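Local coordinates for protein pyridoxamine 5-phosphate-dependent dehydrase (Escherichia coli, PDB 2R0T) that removes the C3'-hydroxyl group from GDP-4-keto-6-deoxy-D-mannose in a pyridoxal phosphate-dependent transamination-deoxygenation on the way to the O-antigen sugar L-colitose, at residues Asn136-Pro141 and Arg333-Gly338. The protein carries 1 engineered substitution. Residues are numbered along the deposited sequence; the frame is centred on the assembly and turned at random.
Sequences NLLGNP and RPIVTG. With PGU (N-({3-hydroxy-2-methyl-5-[(phosphonooxy)methyl]pyridin-4-yl}methyl)-L-glutamic acid), chain C.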
loop_
_atom_site.group_PDB
_atom_site.type_symbol
_atom_site.label_atom_id
_atom_site.label_comp_id
_atom_site.label_asym_id
_atom_site.label_seq_id
_atom_site.Cartn_x
_atom_site.Cartn_y
_atom_site.Cartn_z
ATOM N N ASN A 136 -1.543 13.563 17.060
ATOM C CA ASN A 136 -2.319 14.716 17.489
ATOM C C ASN A 136 -3.746 14.264 17.380
ATOM O O ASN A 136 -4.195 13.967 16.293
ATOM C CB ASN A 136 -1.996 15.873 16.575
ATOM C CG ASN A 136 -0.546 16.163 16.650
ATOM O OD1 ASN A 136 -0.041 16.329 17.768
ATOM N ND2 ASN A 136 0.161 16.071 15.541
ATOM N N LEU A 137 -4.398 14.086 18.522
ATOM C CA LEU A 137 -5.750 13.543 18.524
ATOM C C LEU A 137 -6.920 14.488 18.282
ATOM O O LEU A 137 -7.067 15.494 18.962
ATOM C CB LEU A 137 -6.001 12.635 19.744
ATOM C CG LEU A 137 -6.879 11.374 19.484
ATOM C CD1 LEU A 137 -6.101 10.215 18.933
ATOM C CD2 LEU A 137 -7.632 10.881 20.745
ATOM N N LEU A 138 -7.733 14.126 17.294
ATOM C CA LEU A 138 -8.961 14.812 16.921
ATOM C C LEU A 138 -8.784 16.251 16.513
ATOM O O LEU A 138 -9.755 17.017 16.585
ATOM C CB LEU A 138 -9.979 14.756 18.076
ATOM C CG LEU A 138 -10.301 13.335 18.554
ATOM C CD1 LEU A 138 -11.332 13.310 19.616
ATOM C CD2 LEU A 138 -10.781 12.400 17.477
ATOM N N GLY A 139 -7.562 16.612 16.114
ATOM C CA GLY A 139 -7.250 17.956 15.648
ATOM C C GLY A 139 -6.428 18.727 16.667
ATOM O O GLY A 139 -5.970 19.830 16.399
ATOM N N ASN A 140 -6.272 18.133 17.844
ATOM C CA ASN A 140 -5.599 18.766 18.979
ATOM C C ASN A 140 -4.072 18.461 19.009
ATOM O O ASN A 140 -3.675 17.297 19.152
ATOM C CB ASN A 140 -6.293 18.283 20.255
ATOM C CG ASN A 140 -6.142 19.252 21.397
ATOM O OD1 ASN A 140 -5.945 20.446 21.187
ATOM N ND2 ASN A 140 -6.232 18.749 22.617
ATOM N N PRO A 141 -3.199 19.463 18.883
ATOM C CA PRO A 141 -1.736 19.168 18.910
ATOM C C PRO A 141 -1.191 18.793 20.299
ATOM O O PRO A 141 -1.815 19.110 21.333
ATOM C CB PRO A 141 -1.080 20.454 18.343
ATOM C CG PRO A 141 -2.137 21.554 18.655
ATOM C CD PRO A 141 -3.490 20.850 18.482
ATOM N N ARG A 333 -19.721 7.605 17.417
ATOM C CA ARG A 333 -18.895 6.409 17.443
ATOM C C ARG A 333 -18.001 6.560 18.670
ATOM O O ARG A 333 -18.062 7.563 19.396
ATOM C CB ARG A 333 -18.050 6.376 16.187
ATOM C CG ARG A 333 -17.350 7.729 16.049
ATOM C CD ARG A 333 -16.462 7.819 14.833
ATOM N NE ARG A 333 -15.179 7.185 15.162
ATOM C CZ ARG A 333 -14.171 6.950 14.320
ATOM N NH1 ARG A 333 -14.286 7.240 13.032
ATOM N NH2 ARG A 333 -13.049 6.386 14.755
ATOM N N PRO A 334 -17.191 5.550 18.934
ATOM C CA PRO A 334 -16.279 5.653 20.067
ATOM C C PRO A 334 -15.260 6.751 19.748
ATOM O O PRO A 334 -15.173 7.224 18.629
ATOM C CB PRO A 334 -15.533 4.305 20.067
ATOM C CG PRO A 334 -15.846 3.637 18.804
ATOM C CD PRO A 334 -17.196 4.190 18.368
ATOM N N ILE A 335 -14.428 7.137 20.700
ATOM C CA ILE A 335 -13.468 8.157 20.380
ATOM C C ILE A 335 -12.346 7.409 19.714
ATOM O O ILE A 335 -11.672 6.608 20.378
ATOM C CB ILE A 335 -12.962 8.887 21.660
ATOM C CG1 ILE A 335 -14.059 9.803 22.197
ATOM C CG2 ILE A 335 -11.702 9.708 21.374
ATOM C CD1 ILE A 335 -13.876 10.181 23.630
ATOM N N VAL A 336 -12.103 7.749 18.441
ATOM C CA VAL A 336 -11.053 7.123 17.630
ATOM C C VAL A 336 -11.395 5.647 17.711
ATOM O O VAL A 336 -12.455 5.274 17.268
ATOM C CB VAL A 336 -9.620 7.397 18.149
ATOM C CG1 VAL A 336 -8.696 6.868 17.114
ATOM C CG2 VAL A 336 -9.457 8.891 18.269
ATOM N N THR A 337 -10.575 4.812 18.341
ATOM C CA THR A 337 -10.989 3.425 18.510
ATOM C C THR A 337 -11.057 3.015 19.984
ATOM O O THR A 337 -11.089 1.841 20.300
ATOM C CB THR A 337 -10.112 2.479 17.717
ATOM O OG1 THR A 337 -8.864 2.273 18.408
ATOM C CG2 THR A 337 -9.880 3.090 16.347
ATOM N N GLY A 338 -11.107 3.980 20.896
ATOM C CA GLY A 338 -11.159 3.649 22.320
ATOM C C GLY A 338 -9.769 3.237 22.752
ATOM O O GLY A 338 -8.798 3.558 22.087
HETATM N N1 PGU C . -3.594 7.523 11.627
HETATM C C2 PGU C . -4.545 8.146 12.285
HETATM C C2A PGU C . -4.181 8.713 13.633
HETATM C C3 PGU C . -5.851 8.260 11.735
HETATM O O3 PGU C . -6.855 8.895 12.378
HETATM C C4 PGU C . -6.151 7.662 10.497
HETATM C C4A PGU C . -7.552 7.722 9.931
HETATM C C5 PGU C . -5.102 6.953 9.868
HETATM C C6 PGU C . -3.839 6.934 10.444
HETATM C C5A PGU C . -5.339 6.197 8.591
HETATM O O4P PGU C . -5.189 7.018 7.496
HETATM P P PGU C . -5.938 6.380 6.271
HETATM O O1P PGU C . -5.749 7.425 5.078
HETATM O O2P PGU C . -7.465 6.199 6.615
HETATM O O3P PGU C . -5.393 4.938 5.987
HETATM N N PGU C . -8.454 6.835 10.703
HETATM C CA PGU C . -9.794 6.686 10.046
HETATM C CB PGU C . -9.827 5.338 9.293
HETATM C CG PGU C . -10.709 5.492 8.072
HETATM C CD PGU C . -10.300 4.483 7.014
HETATM O OE1 PGU C . -11.128 3.569 6.687
HETATM O OE2 PGU C . -9.128 4.563 6.441
HETATM C C PGU C . -10.901 6.673 11.130
HETATM O O PGU C . -12.040 6.144 10.870
HETATM O OXT PGU C . -10.671 7.160 12.305
#
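Leu137 and Leu138 meet Ile335 and Val336 in a small, buried, wholly apolar contact between two tight turns, one in the loop after strand 129-135 and the other in the loop after helix 318-327. Val336 CG2 is the shared meeting point. It lies 3.7 Å from both Leu137 CD1 and Leu137 CD2, the two side chains reaching tip to tip, and 3.8 Å from Leu138 CD2. The Leu138 and Ile335 side chains cross at about a right angle, with Leu138 CD1 4.0 Å from Ile335 CG2. Leu138 thus divides its methyls between two partners. With chi1 at -73°, Ile335 CG1 lies anti to the carbonyl carbon and CG2 anti to the backbone N, which turns CG2 to Leu138. Leucine, isoleucine and valine suit a buried meeting of methyls, bringing no polar side-chain group to satisfy.

Each loop is folded by its own turn. The type I' turn Leu137-Asn140 is closed by Asn140 N to Leu137 O; at Gly139 (phi 107°) a CB would jam against Leu138 O, which calls for glycine. The type II' turn Ile335-Gly338 is closed by Gly338 N to Ile335 O. Its Val336 O also accepts a hydrogen bond from Arg333 NH2 (2.8 Å), in the guanidinium plane but with the donor above the carbonyl plane. Arg333 belongs to the ligand pocket: NH1 makes a weak hydrogen bond to PGU O (3.3 Å), and Phe242 of the second subunit packs on it.

Phe370 of strand 368-372 and Ser307 of strand 305-310 pack against both Leu138 and Ile335, joining the contact to the small antiparallel sheet.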